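Ribonuclease J (Methanolobus psychrophilus R15, PDB 5HAB) probably degrades RNA as an exoribonuclease of the metallo-beta-lactamase/beta-CASP family, and is here an engineered variant captured with bound RNA. Local coordinates at residues B[123-135]-B[167-180]. The protein carries 1 engineered substitution. Residues are numbered along the deposited sequence; the frame is centred on the assembly and turned at random.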
# COMPACT_ATOMS: atom_id res chain seq x y z
N PRO B 123 25.59 31.05 23.86
CA PRO B 123 24.45 30.71 24.72
C PRO B 123 23.35 29.99 23.95
O PRO B 123 23.26 30.13 22.73
CB PRO B 123 23.97 32.08 25.19
CG PRO B 123 24.27 32.96 24.04
CD PRO B 123 25.56 32.46 23.44
N ILE B 124 22.52 29.23 24.66
CA ILE B 124 21.37 28.58 24.05
C ILE B 124 20.13 29.42 24.34
O ILE B 124 19.84 29.71 25.49
CB ILE B 124 21.20 27.15 24.58
CG1 ILE B 124 22.41 26.30 24.19
CG2 ILE B 124 19.92 26.54 24.06
CD1 ILE B 124 22.43 24.93 24.83
N ILE B 125 19.40 29.81 23.30
CA ILE B 125 18.23 30.65 23.49
C ILE B 125 16.97 29.83 23.25
O ILE B 125 16.86 29.13 22.23
CB ILE B 125 18.26 31.88 22.57
CG1 ILE B 125 19.59 32.62 22.71
CG2 ILE B 125 17.09 32.80 22.89
CD1 ILE B 125 19.82 33.65 21.62
N ALA B 126 16.03 29.90 24.18
CA ALA B 126 14.83 29.07 24.07
C ALA B 126 13.69 29.58 24.94
O ALA B 126 13.87 30.50 25.74
CB ALA B 126 15.16 27.62 24.43
N THR B 127 12.51 29.00 24.76
CA THR B 127 11.36 29.34 25.59
C THR B 127 11.53 28.75 26.99
O THR B 127 12.26 27.76 27.15
CB THR B 127 10.05 28.82 24.96
OG1 THR B 127 10.12 27.39 24.83
CG2 THR B 127 9.82 29.46 23.60
N PRO B 128 10.85 29.33 27.99
CA PRO B 128 10.93 28.87 29.39
C PRO B 128 10.83 27.36 29.56
O PRO B 128 11.71 26.77 30.19
CB PRO B 128 9.73 29.56 30.03
CG PRO B 128 9.64 30.86 29.31
CD PRO B 128 10.06 30.58 27.88
N TYR B 129 9.80 26.74 29.00
CA TYR B 129 9.64 25.29 29.12
C TYR B 129 10.81 24.56 28.45
O TYR B 129 11.41 23.65 29.03
CB TYR B 129 8.31 24.85 28.50
CG TYR B 129 8.02 23.37 28.70
CD1 TYR B 129 7.84 22.85 29.97
CD2 TYR B 129 7.93 22.51 27.62
CE1 TYR B 129 7.58 21.50 30.16
CE2 TYR B 129 7.66 21.17 27.80
CZ TYR B 129 7.49 20.67 29.07
OH TYR B 129 7.24 19.33 29.25
N THR B 130 11.13 24.99 27.23
CA THR B 130 12.25 24.43 26.49
C THR B 130 13.55 24.58 27.27
O THR B 130 14.33 23.63 27.38
CB THR B 130 12.42 25.10 25.12
OG1 THR B 130 11.16 25.16 24.45
CG2 THR B 130 13.42 24.32 24.28
N THR B 131 13.78 25.78 27.80
CA THR B 131 14.99 26.04 28.58
C THR B 131 15.07 25.10 29.76
O THR B 131 16.12 24.55 30.06
CB THR B 131 15.06 27.49 29.10
OG1 THR B 131 13.92 27.74 29.93
CG2 THR B 131 15.09 28.49 27.96
N ALA B 132 13.94 24.90 30.44
CA ALA B 132 13.89 23.99 31.57
C ALA B 132 14.28 22.57 31.15
O ALA B 132 15.05 21.91 31.84
CB ALA B 132 12.51 23.99 32.20
N LEU B 133 13.74 22.11 30.02
CA LEU B 133 14.05 20.75 29.57
C LEU B 133 15.52 20.59 29.17
O LEU B 133 16.14 19.55 29.43
CB LEU B 133 13.16 20.36 28.38
CG LEU B 133 11.68 20.22 28.69
CD1 LEU B 133 10.89 20.24 27.40
CD2 LEU B 133 11.41 18.96 29.49
N ILE B 134 16.06 21.62 28.53
CA ILE B 134 17.47 21.62 28.16
C ILE B 134 18.33 21.59 29.41
O ILE B 134 19.28 20.82 29.49
CB ILE B 134 17.83 22.82 27.26
CG1 ILE B 134 17.10 22.72 25.92
CG2 ILE B 134 19.33 22.85 27.02
CD1 ILE B 134 17.30 23.95 25.05
N LYS B 135 18.01 22.43 30.40
CA LYS B 135 18.77 22.41 31.65
C LYS B 135 18.72 21.05 32.34
O LYS B 135 19.76 20.51 32.71
CB LYS B 135 18.28 23.48 32.64
CG LYS B 135 18.56 24.89 32.24
CD LYS B 135 18.10 25.86 33.32
CE LYS B 135 18.20 27.29 32.84
NZ LYS B 135 17.67 28.25 33.84
N ILE B 167 17.06 38.50 17.34
CA ILE B 167 16.26 37.29 17.26
C ILE B 167 14.88 37.50 17.88
O ILE B 167 14.76 37.85 19.06
CB ILE B 167 16.99 36.13 17.95
CG1 ILE B 167 18.21 35.71 17.13
CG2 ILE B 167 16.05 34.95 18.16
CD1 ILE B 167 19.05 34.65 17.80
N GLU B 168 13.85 37.26 17.08
CA GLU B 168 12.46 37.38 17.51
C GLU B 168 11.79 36.00 17.57
O GLU B 168 11.92 35.20 16.65
CB GLU B 168 11.69 38.30 16.55
CG GLU B 168 10.19 38.41 16.83
CD GLU B 168 9.49 39.31 15.82
OE1 GLU B 168 10.18 39.84 14.93
OE2 GLU B 168 8.26 39.50 15.94
N PHE B 169 11.07 35.73 18.66
CA PHE B 169 10.26 34.52 18.76
C PHE B 169 8.80 34.84 18.43
O PHE B 169 8.26 35.86 18.89
CB PHE B 169 10.35 33.90 20.16
CG PHE B 169 11.59 33.07 20.39
CD1 PHE B 169 12.57 32.98 19.42
CD2 PHE B 169 11.75 32.37 21.57
CE1 PHE B 169 13.71 32.21 19.63
CE2 PHE B 169 12.88 31.59 21.79
CZ PHE B 169 13.86 31.51 20.82
N ILE B 170 8.17 33.99 17.63
CA ILE B 170 6.74 34.12 17.33
C ILE B 170 6.05 32.84 17.76
O ILE B 170 6.50 31.76 17.41
CB ILE B 170 6.50 34.41 15.84
CG1 ILE B 170 7.28 35.64 15.40
CG2 ILE B 170 5.01 34.58 15.56
CD1 ILE B 170 7.56 35.66 13.94
N ASN B 171 4.96 32.94 18.51
CA ASN B 171 4.33 31.72 19.02
C ASN B 171 3.70 30.93 17.88
O ASN B 171 3.19 31.49 16.91
CB ASN B 171 3.28 32.05 20.09
CG ASN B 171 1.87 31.71 19.65
OD1 ASN B 171 1.16 32.55 19.09
ND2 ASN B 171 1.44 30.48 19.91
N THR B 172 3.77 29.61 17.99
CA THR B 172 3.06 28.75 17.05
C THR B 172 2.57 27.52 17.82
O THR B 172 2.74 27.44 19.04
CB THR B 172 3.95 28.33 15.87
OG1 THR B 172 3.15 27.71 14.85
CG2 THR B 172 5.04 27.35 16.32
N GLN B 173 1.96 26.58 17.12
CA GLN B 173 1.46 25.37 17.77
C GLN B 173 2.21 24.14 17.28
O GLN B 173 2.77 24.14 16.19
CB GLN B 173 -0.04 25.20 17.52
CG GLN B 173 -0.92 26.08 18.40
CD GLN B 173 -0.97 25.60 19.84
OE1 GLN B 173 -1.14 24.41 20.11
NE2 GLN B 173 -0.83 26.53 20.77
N HIS B 174 2.21 23.10 18.10
CA HIS B 174 2.89 21.85 17.79
C HIS B 174 2.54 20.81 18.86
O HIS B 174 1.84 21.12 19.82
CB HIS B 174 4.41 22.05 17.71
CG HIS B 174 5.15 20.87 17.16
ND1 HIS B 174 4.82 20.28 15.97
CD2 HIS B 174 6.20 20.17 17.65
CE1 HIS B 174 5.63 19.26 15.74
NE2 HIS B 174 6.48 19.18 16.75
N SER B 175 3.04 19.59 18.69
CA SER B 175 2.74 18.50 19.62
C SER B 175 3.48 18.63 20.95
O SER B 175 3.48 17.70 21.77
CB SER B 175 3.06 17.16 18.97
OG SER B 175 4.36 17.19 18.40
N ILE B 176 4.12 19.77 21.16
CA ILE B 176 4.72 20.09 22.45
C ILE B 176 4.46 21.56 22.70
O ILE B 176 4.38 22.36 21.76
CB ILE B 176 6.23 19.73 22.51
CG1 ILE B 176 6.76 19.92 23.94
CG2 ILE B 176 7.03 20.57 21.53
CD1 ILE B 176 8.23 19.55 24.12
N ILE B 177 4.29 21.92 23.97
CA ILE B 177 3.93 23.27 24.35
C ILE B 177 5.13 24.21 24.16
O ILE B 177 6.28 23.76 24.17
CB ILE B 177 3.42 23.32 25.80
CG1 ILE B 177 4.42 22.63 26.73
CG2 ILE B 177 2.06 22.65 25.90
CD1 ILE B 177 4.07 22.76 28.20
N ASP B 178 4.82 25.49 23.98
CA ASP B 178 5.82 26.56 23.88
C ASP B 178 6.76 26.38 22.68
O ASP B 178 7.98 26.32 22.83
CB ASP B 178 6.63 26.65 25.18
CG ASP B 178 6.79 28.09 25.67
OD1 ASP B 178 6.33 29.02 24.97
OD2 ASP B 178 7.37 28.28 26.76
N THR B 179 6.17 26.28 21.49
CA THR B 179 6.93 26.19 20.25
C THR B 179 6.89 27.52 19.51
O THR B 179 5.86 28.21 19.50
CB THR B 179 6.39 25.06 19.34
OG1 THR B 179 6.49 23.80 20.02
CG2 THR B 179 7.19 24.98 18.05
N VAL B 180 8.02 27.91 18.90
CA VAL B 180 8.10 29.20 18.23
C VAL B 180 8.66 29.12 16.80
O VAL B 180 9.50 28.27 16.49
CB VAL B 180 8.95 30.19 19.06
CG1 VAL B 180 8.29 30.46 20.41
CG2 VAL B 180 10.37 29.65 19.27
O HOH W 1 9.10 23.41 24.34
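Thr127 OG1 donates a hydrogen bond to the carbonyl oxygen Asp178 O at 3.1 Å, with the donor tilted 19° from the carbonyl plane. Thr127 sits at the N-cap of the helix that starts at Pro128. The side chains of Thr127 and Asp178 run antiparallel alongside each other, with Asp178 OD2 3.3 Å from Thr127 CB; OD2 also takes a weak hydrogen bond from Tyr307. At the third helix position, Thr130 OG1 lies 2.7 Å from a water that donates to Ile177 O at 2.8 Å, adding a bridge from helix to loop. Tyr129 CG is anti to the backbone N (chi1 -175°), which swings the ring out to the Ile176-Ile177 loop, and Ile177 CD1 stands over the centre of this ring in a CH-pi contact, 3.8 Å from the centroid and 7° off the normal. Ile176 CD1 meets the same ring at its edge, while Leu133 CG lies over the opposite face, nearer the rim. The ring's hydroxyl reaches on to Tyr298 O in helix 293-304. These pairs belong to the interior of the metallo-beta-lactamase alpha-beta/beta-alpha sandwich: strand 124-126 belongs to one mixed sheet, strands 166-172 and 179-186 to the other, and the loop joining the latter two carries His174, which packs on a phosphate of the bound RNA. Between the sheets the contact is apolar. Phe169 directs its ring edge at the backbone of Ala126, CE2 lying 3.8 Å from Ala126 C, and one ring face is covered by Val180 CG2. Val180 CG1 meets Thr127 CG2 tip to tip at 3.7 Å. Farther along, Ile125 sends CG2 toward Phe169 CZ and CD1 toward Ile167 CD1, where the two isoleucines touch end to end beside Val101 and Ala99 of strand 96-102.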